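Local coordinates for peptide chain release factor subunit 1 (Methanosarcina mazei, PDB 3IR9), which probably directs the termination of translation at the stop codons UAA, UAG and UGA, and is represented here by its C-terminal domain, at residues A[37-41]-A[42-46]; A[145-148]-A[149-153]. All coordinates share one frame; numbering follows the deposited sequence.

Contact 1 (A[37-41]-A[42-46])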
ATOM      1  N   PHE A  37      -4.096   4.563 -26.927  1.00 99.91           N
ATOM      2  CA  PHE A  37      -4.777   3.588 -27.768  1.00 97.60           C
ATOM      3  C   PHE A  37      -5.419   4.269 -28.986  1.00 70.82           C
ATOM      4  O   PHE A  37      -5.230   3.837 -30.122  1.00 88.29           O
ATOM      5  CB  PHE A  37      -5.842   2.829 -26.963  1.00 62.85           C
ATOM      6  CG  PHE A  37      -5.286   1.796 -25.998  1.00 80.44           C
ATOM      7  CD1 PHE A  37      -4.222   0.979 -26.356  1.00108.57           C
ATOM      8  CD2 PHE A  37      -5.863   1.617 -24.748  1.00 69.87           C
ATOM      9  CE1 PHE A  37      -3.727   0.024 -25.472  1.00 47.31           C
ATOM     10  CE2 PHE A  37      -5.376   0.662 -23.863  1.00 63.33           C
ATOM     11  CZ  PHE A  37      -4.304  -0.134 -24.225  1.00 51.64           C
ATOM     12  N   LYS A  38      -6.166   5.342 -28.744  1.00 60.55           N
ATOM     13  CA  LYS A  38      -6.873   6.048 -29.812  1.00 47.24           C
ATOM     14  C   LYS A  38      -5.925   6.639 -30.854  1.00 50.15           C
ATOM     15  O   LYS A  38      -6.302   6.818 -32.011  1.00 61.51           O
ATOM     16  CB  LYS A  38      -7.762   7.147 -29.226  1.00 77.18           C
ATOM     17  CG  LYS A  38      -8.956   6.614 -28.435  1.00145.51           C
ATOM     18  CD  LYS A  38      -9.502   7.639 -27.435  1.00104.49           C
ATOM     19  CE  LYS A  38     -10.286   8.752 -28.113  1.00 52.20           C
ATOM     20  NZ  LYS A  38     -10.773   9.745 -27.120  1.00 63.62           N
ATOM     21  N   GLU A  39      -4.702   6.945 -30.440  1.00 47.73           N
ATOM     22  CA  GLU A  39      -3.694   7.465 -31.353  1.00 42.24           C
ATOM     23  C   GLU A  39      -3.057   6.323 -32.125  1.00 54.27           C
ATOM     24  O   GLU A  39      -2.650   6.478 -33.278  1.00 66.29           O
ATOM     25  CB  GLU A  39      -2.617   8.216 -30.577  1.00 54.71           C
ATOM     26  CG  GLU A  39      -3.075   9.541 -30.024  1.00 74.33           C
ATOM     27  CD  GLU A  39      -3.398  10.535 -31.118  1.00142.74           C
ATOM     28  OE1 GLU A  39      -3.263  10.178 -32.313  1.00 88.04           O
ATOM     29  OE2 GLU A  39      -3.784  11.673 -30.779  1.00118.65           O
ATOM     30  N   LEU A  40      -2.972   5.175 -31.465  1.00 69.26           N
ATOM     31  CA  LEU A  40      -2.373   3.983 -32.048  1.00 74.21           C
ATOM     32  C   LEU A  40      -3.257   3.426 -33.151  1.00 66.21           C
ATOM     33  O   LEU A  40      -2.791   3.170 -34.262  1.00106.65           O
ATOM     34  CB  LEU A  40      -2.160   2.929 -30.961  1.00 61.87           C
ATOM     35  CG  LEU A  40      -1.783   1.509 -31.378  1.00 55.11           C
ATOM     36  CD1 LEU A  40      -0.569   1.492 -32.309  1.00 91.25           C
ATOM     37  CD2 LEU A  40      -1.531   0.671 -30.134  1.00 73.86           C
ATOM     38  N   ILE A  41      -4.535   3.240 -32.833  1.00 82.81           N
ATOM     39  CA  ILE A  41      -5.500   2.720 -33.789  1.00 72.86           C
ATOM     40  C   ILE A  41      -5.551   3.595 -35.029  1.00 71.47           C
ATOM     41  O   ILE A  41      -5.446   3.103 -36.151  1.00120.26           O
ATOM     42  CB  ILE A  41      -6.912   2.682 -33.195  1.00 70.58           C
ATOM     43  CG1 ILE A  41      -6.903   2.009 -31.825  1.00106.02           C
ATOM     44  CG2 ILE A  41      -7.861   1.963 -34.137  1.00155.90           C
ATOM     45  CD1 ILE A  41      -8.246   2.042 -31.142  1.00155.19           C
ATOM     46  N   ALA A  42      -5.729   4.897 -34.815  1.00109.30           N
ATOM     47  CA  ALA A  42      -5.781   5.859 -35.904  1.00 44.02           C
ATOM     48  C   ALA A  42      -4.415   5.938 -36.568  1.00 63.21           C
ATOM     49  O   ALA A  42      -4.088   6.933 -37.210  1.00134.92           O
ATOM     50  CB  ALA A  42      -6.205   7.225 -35.377  1.00 45.38           C
ATOM     51  N   ASP A  43      -3.627   4.878 -36.401  1.00106.83           N
ATOM     52  CA  ASP A  43      -2.264   4.810 -36.919  1.00106.43           C
ATOM     53  C   ASP A  43      -1.466   6.054 -36.568  1.00104.03           C
ATOM     54  O   ASP A  43      -0.842   6.130 -35.507  1.00 70.33           O
ATOM     55  CB  ASP A  43      -2.263   4.591 -38.437  1.00 70.80           C
ATOM     56  CG  ASP A  43      -1.691   3.242 -38.832  1.00125.39           C
ATOM     57  OD1 ASP A  43      -1.574   2.369 -37.950  1.00112.05           O
ATOM     58  OD2 ASP A  43      -1.349   3.060 -40.023  1.00 80.22           O
ATOM     59  N   SER A  44      -1.506   7.023 -37.476  1.00 50.78           N
ATOM     60  CA  SER A  44      -0.769   8.277 -37.352  1.00 83.39           C
ATOM     61  C   SER A  44       0.756   8.104 -37.311  1.00145.38           C
ATOM     62  O   SER A  44       1.488   8.871 -37.937  1.00116.03           O
ATOM     63  CB  SER A  44      -1.286   9.131 -36.176  1.00132.83           C
ATOM     64  OG  SER A  44      -1.728   8.350 -35.076  1.00 61.51           O
ATOM     65  N   GLY A  45       1.229   7.083 -36.605  1.00 52.57           N
ATOM     66  CA  GLY A  45       2.646   6.956 -36.339  1.00 68.62           C
ATOM     67  C   GLY A  45       3.016   7.981 -35.285  1.00 59.40           C
ATOM     68  O   GLY A  45       4.141   8.478 -35.242  1.00 91.89           O
ATOM     69  N   LYS A  46       2.046   8.300 -34.434  1.00 55.02           N
ATOM     70  CA  LYS A  46       2.227   9.286 -33.380  1.00 55.52           C
ATOM     71  C   LYS A  46       2.242   8.615 -32.018  1.00 72.23           C
ATOM     72  O   LYS A  46       1.910   9.229 -31.006  1.00 54.05           O
ATOM     73  CB  LYS A  46       1.111  10.325 -33.430  1.00 59.04           C
ATOM     74  CG  LYS A  46       1.188  11.236 -34.639  1.00 72.28           C
ATOM     75  CD  LYS A  46       0.065  12.263 -34.648  1.00 55.91           C
ATOM     76  CE  LYS A  46       0.156  13.232 -33.473  1.00 62.60           C
ATOM     77  NZ  LYS A  46      -0.504  12.724 -32.234  1.00120.59           N
TER

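Contact 2 (A[145-148]-A[149-153])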
ATOM      1  N   GLU A 145      -6.769  -1.393 -18.910  1.00110.72           N
ATOM      2  CA  GLU A 145      -5.920  -0.498 -19.676  1.00 55.31           C
ATOM      3  C   GLU A 145      -4.528  -0.458 -19.062  1.00 57.26           C
ATOM      4  O   GLU A 145      -3.533  -0.732 -19.733  1.00 48.69           O
ATOM      5  CB  GLU A 145      -6.533   0.903 -19.705  1.00 53.04           C
ATOM      6  CG  GLU A 145      -7.989   0.958 -20.182  1.00 91.77           C
ATOM      7  CD  GLU A 145      -8.991   0.448 -19.149  1.00 70.85           C
ATOM      8  OE1 GLU A 145      -9.148  -0.782 -19.001  1.00 83.36           O
ATOM      9  OE2 GLU A 145      -9.642   1.284 -18.494  1.00 81.05           O
ATOM     10  N   GLY A 146      -4.470  -0.131 -17.775  1.00 66.96           N
ATOM     11  CA  GLY A 146      -3.212  -0.067 -17.052  1.00121.13           C
ATOM     12  C   GLY A 146      -2.560  -1.422 -16.868  1.00 87.55           C
ATOM     13  O   GLY A 146      -1.372  -1.532 -16.539  1.00 71.96           O
ATOM     14  N   SER A 147      -3.353  -2.462 -17.081  1.00 58.90           N
ATOM     15  CA  SER A 147      -2.846  -3.821 -17.033  1.00 66.92           C
ATOM     16  C   SER A 147      -2.191  -4.171 -18.368  1.00 77.35           C
ATOM     17  O   SER A 147      -1.035  -4.588 -18.411  1.00 78.48           O
ATOM     18  CB  SER A 147      -3.970  -4.799 -16.700  1.00 72.21           C
ATOM     19  OG  SER A 147      -3.481  -5.859 -15.900  1.00 69.64           O
ATOM     20  N   GLN A 148      -2.928  -3.982 -19.457  1.00 89.11           N
ATOM     21  CA  GLN A 148      -2.380  -4.213 -20.788  1.00 66.59           C
ATOM     22  C   GLN A 148      -1.120  -3.385 -21.012  1.00100.72           C
ATOM     23  O   GLN A 148      -0.163  -3.855 -21.624  1.00 74.93           O
ATOM     24  CB  GLN A 148      -3.421  -3.908 -21.866  1.00 62.03           C
ATOM     25  CG  GLN A 148      -4.626  -4.839 -21.824  1.00144.24           C
ATOM     26  CD  GLN A 148      -5.281  -5.022 -23.183  1.00163.19           C
ATOM     27  OE1 GLN A 148      -5.383  -4.079 -23.968  1.00176.35           O
ATOM     28  NE2 GLN A 148      -5.728  -6.244 -23.466  1.00 98.67           N
ATOM     29  N   LEU A 149      -1.121  -2.156 -20.505  1.00 81.07           N
ATOM     30  CA  LEU A 149       0.048  -1.293 -20.615  1.00 91.99           C
ATOM     31  C   LEU A 149       1.321  -2.064 -20.272  1.00 79.76           C
ATOM     32  O   LEU A 149       2.295  -2.031 -21.026  1.00 66.00           O
ATOM     33  CB  LEU A 149      -0.078  -0.068 -19.706  1.00 53.94           C
ATOM     34  CG  LEU A 149       0.998   1.001 -19.917  1.00 58.52           C
ATOM     35  CD1 LEU A 149       0.784   1.732 -21.241  1.00 37.69           C
ATOM     36  CD2 LEU A 149       1.036   1.986 -18.763  1.00 44.17           C
HETATM   37  N   MSE A 150       1.305  -2.760 -19.137  1.00 75.68           N
HETATM   38  CA  MSE A 150       2.466  -3.534 -18.700  1.00 70.30           C
HETATM   39  C   MSE A 150       2.545  -4.885 -19.414  1.00 99.87           C
HETATM   40  O   MSE A 150       3.636  -5.362 -19.744  1.00 82.25           O
HETATM   41  CB  MSE A 150       2.468  -3.714 -17.174  1.00 50.47           C
HETATM   42  CG  MSE A 150       3.652  -4.528 -16.639  1.00122.02           C
HETATM   43 SE   MSE A 150       5.386  -3.596 -16.612  0.78120.75          SE
HETATM   44  CE  MSE A 150       6.584  -5.131 -16.433  1.00125.60           C
ATOM     45  N   ASN A 151       1.388  -5.494 -19.657  1.00 98.54           N
ATOM     46  CA  ASN A 151       1.328  -6.800 -20.310  1.00127.31           C
ATOM     47  C   ASN A 151       1.949  -6.779 -21.702  1.00130.52           C
ATOM     48  O   ASN A 151       2.913  -7.491 -21.988  1.00 63.73           O
ATOM     49  CB  ASN A 151      -0.121  -7.290 -20.405  1.00 82.36           C
ATOM     50  CG  ASN A 151      -0.799  -7.378 -19.051  1.00118.83           C
ATOM     51  OD1 ASN A 151      -0.135  -7.492 -18.019  1.00132.08           O
ATOM     52  ND2 ASN A 151      -2.129  -7.326 -19.048  1.00 81.34           N
ATOM     53  N   ALA A 152       1.381  -5.949 -22.566  1.00 60.14           N
ATOM     54  CA  ALA A 152       1.823  -5.867 -23.948  1.00 52.57           C
ATOM     55  C   ALA A 152       2.984  -4.894 -24.143  1.00 44.90           C
ATOM     56  O   ALA A 152       4.088  -5.304 -24.502  1.00128.57           O
ATOM     57  CB  ALA A 152       0.656  -5.491 -24.853  1.00 60.67           C
ATOM     58  N   PHE A 153       2.729  -3.608 -23.899  1.00167.88           N
ATOM     59  CA  PHE A 153       3.644  -2.534 -24.303  1.00 88.02           C
ATOM     60  C   PHE A 153       4.893  -2.356 -23.442  1.00 81.50           C
ATOM     61  O   PHE A 153       5.475  -1.275 -23.420  1.00 60.54           O
ATOM     62  CB  PHE A 153       2.905  -1.195 -24.362  1.00 70.59           C
ATOM     63  CG  PHE A 153       1.715  -1.197 -25.270  1.00 71.29           C
ATOM     64  CD1 PHE A 153       0.448  -0.970 -24.766  1.00 71.11           C
ATOM     65  CD2 PHE A 153       1.863  -1.425 -26.626  1.00 62.85           C
ATOM     66  CE1 PHE A 153      -0.647  -0.967 -25.596  1.00 92.47           C
ATOM     67  CE2 PHE A 153       0.770  -1.424 -27.465  1.00 55.08           C
ATOM     68  CZ  PHE A 153      -0.488  -1.194 -26.948  1.00102.34           C
TER

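Contact 1 (A[37-41]-A[42-46])
E39, in the last turn of the long helix 10-41, reaches across to K46, the residue that precedes strand 47-49. Its CG leaves beside the backbone N and the chain then bends back at chi2 (-66°), bringing the carboxylate out toward the lysine. K46 bends at its outer end, and NZ comes to stand over the flat of the carboxylate, 3.7 Å from E39 OE2 and 3.8 Å from E39 OE1. The result is a long, loose ion pair between two partly exposed side chains, shared between both oxygens. NZ has a second, weak partner in the backbone O of L160.

The tight part is the backbone between them. The helix is fading here: A42 N gives K38 O only a weak bond of 3.4 Å, although the N-H points fairly straight at it (158°), and A42 CB rests 3.4 Å from the same K38 O. A42 is the first residue to leave helical geometry. Positive phi at D43, S44 and G45 then turns the chain back toward the last helical turn, where S44 OG comes within 2.8 Å of E39 O, but the angle is too poor for a hydrogen bond. By contrast, the side chains of I41 and D43 lie on the exposed side, with D43 OD1 no nearer than 4.0 Å to L40 O.

E39 and L40 also touch V47, while the backbone of K46 is already bonded to that of L160. The whole is a helix C-terminus unwinding through a short turn into an edge strand, by which the long N-terminal helix joins the mixed sheet of eRF1 domain 3.

Contact 2 (A[145-148]-A[149-153])
S147 and N151, one helical turn apart, meet mainly through the backbone: N151 N gives S147 O a straight hydrogen bond of 2.9 Å (162°). The same oxygen also receives a weak, strongly bent bond from M150 N, which stands 3.9 Å from G146 O. The modelled place of S147 O is less sure, and both of its bonds share that doubt. The side-chain amide of N151, with CG beside its own backbone N (chi1 -57°), lies near this carbonyl, modelled too close for its detail to be trusted, and is not hydrogen-bonded to it. Its ND2 lies 3.7 Å from S147 OG, a loose approach.

The flanking carbonyls are met in regular fashion. L149 N binds E145 O at 2.9 Å, and L149 CB packs 3.5 Å from that same oxygen. One turn on, Q148 O accepts from A152 N at 2.8 Å. A backbone bond from L149 to G155 reaches beyond the helix and ties its last turn to the chain that follows. The charge of E145 is answered outside the turn, in a salt bridge from OE2 to R34.

Helix 144-151 lies against helix 10-41, which E145 touches at K30 and V33. F153, near the end of the segment, sets its ring edge-to-face with F36 of that helix and also meets Y49 of strand 47-49, so this ring links helix 10-41 to strand 47-49 before the chain continues to strand 156-160.

Both contacts are local, within one continuous stretch each, and helix 10-41 is common to them: contact 1 is its frayed end, contact 2 a shorter helix lying against it. Their centres are 16 Å apart, but their side chains meet, F37 CE1 approaching F153 CE1 to 3.2 Å, while L40 CD2 packs on F153 CZ at 3.8 Å; Q148 also packs on F37. Contact 1 is a surface feature with no buried residue, relying on weak helical bonds and a long, partly exposed ion pair. Contact 2 is partly buried, with G146 and L149 inside, and is held mainly by backbone hydrogen bonds, those of E145 O and Q148 O the surer ones.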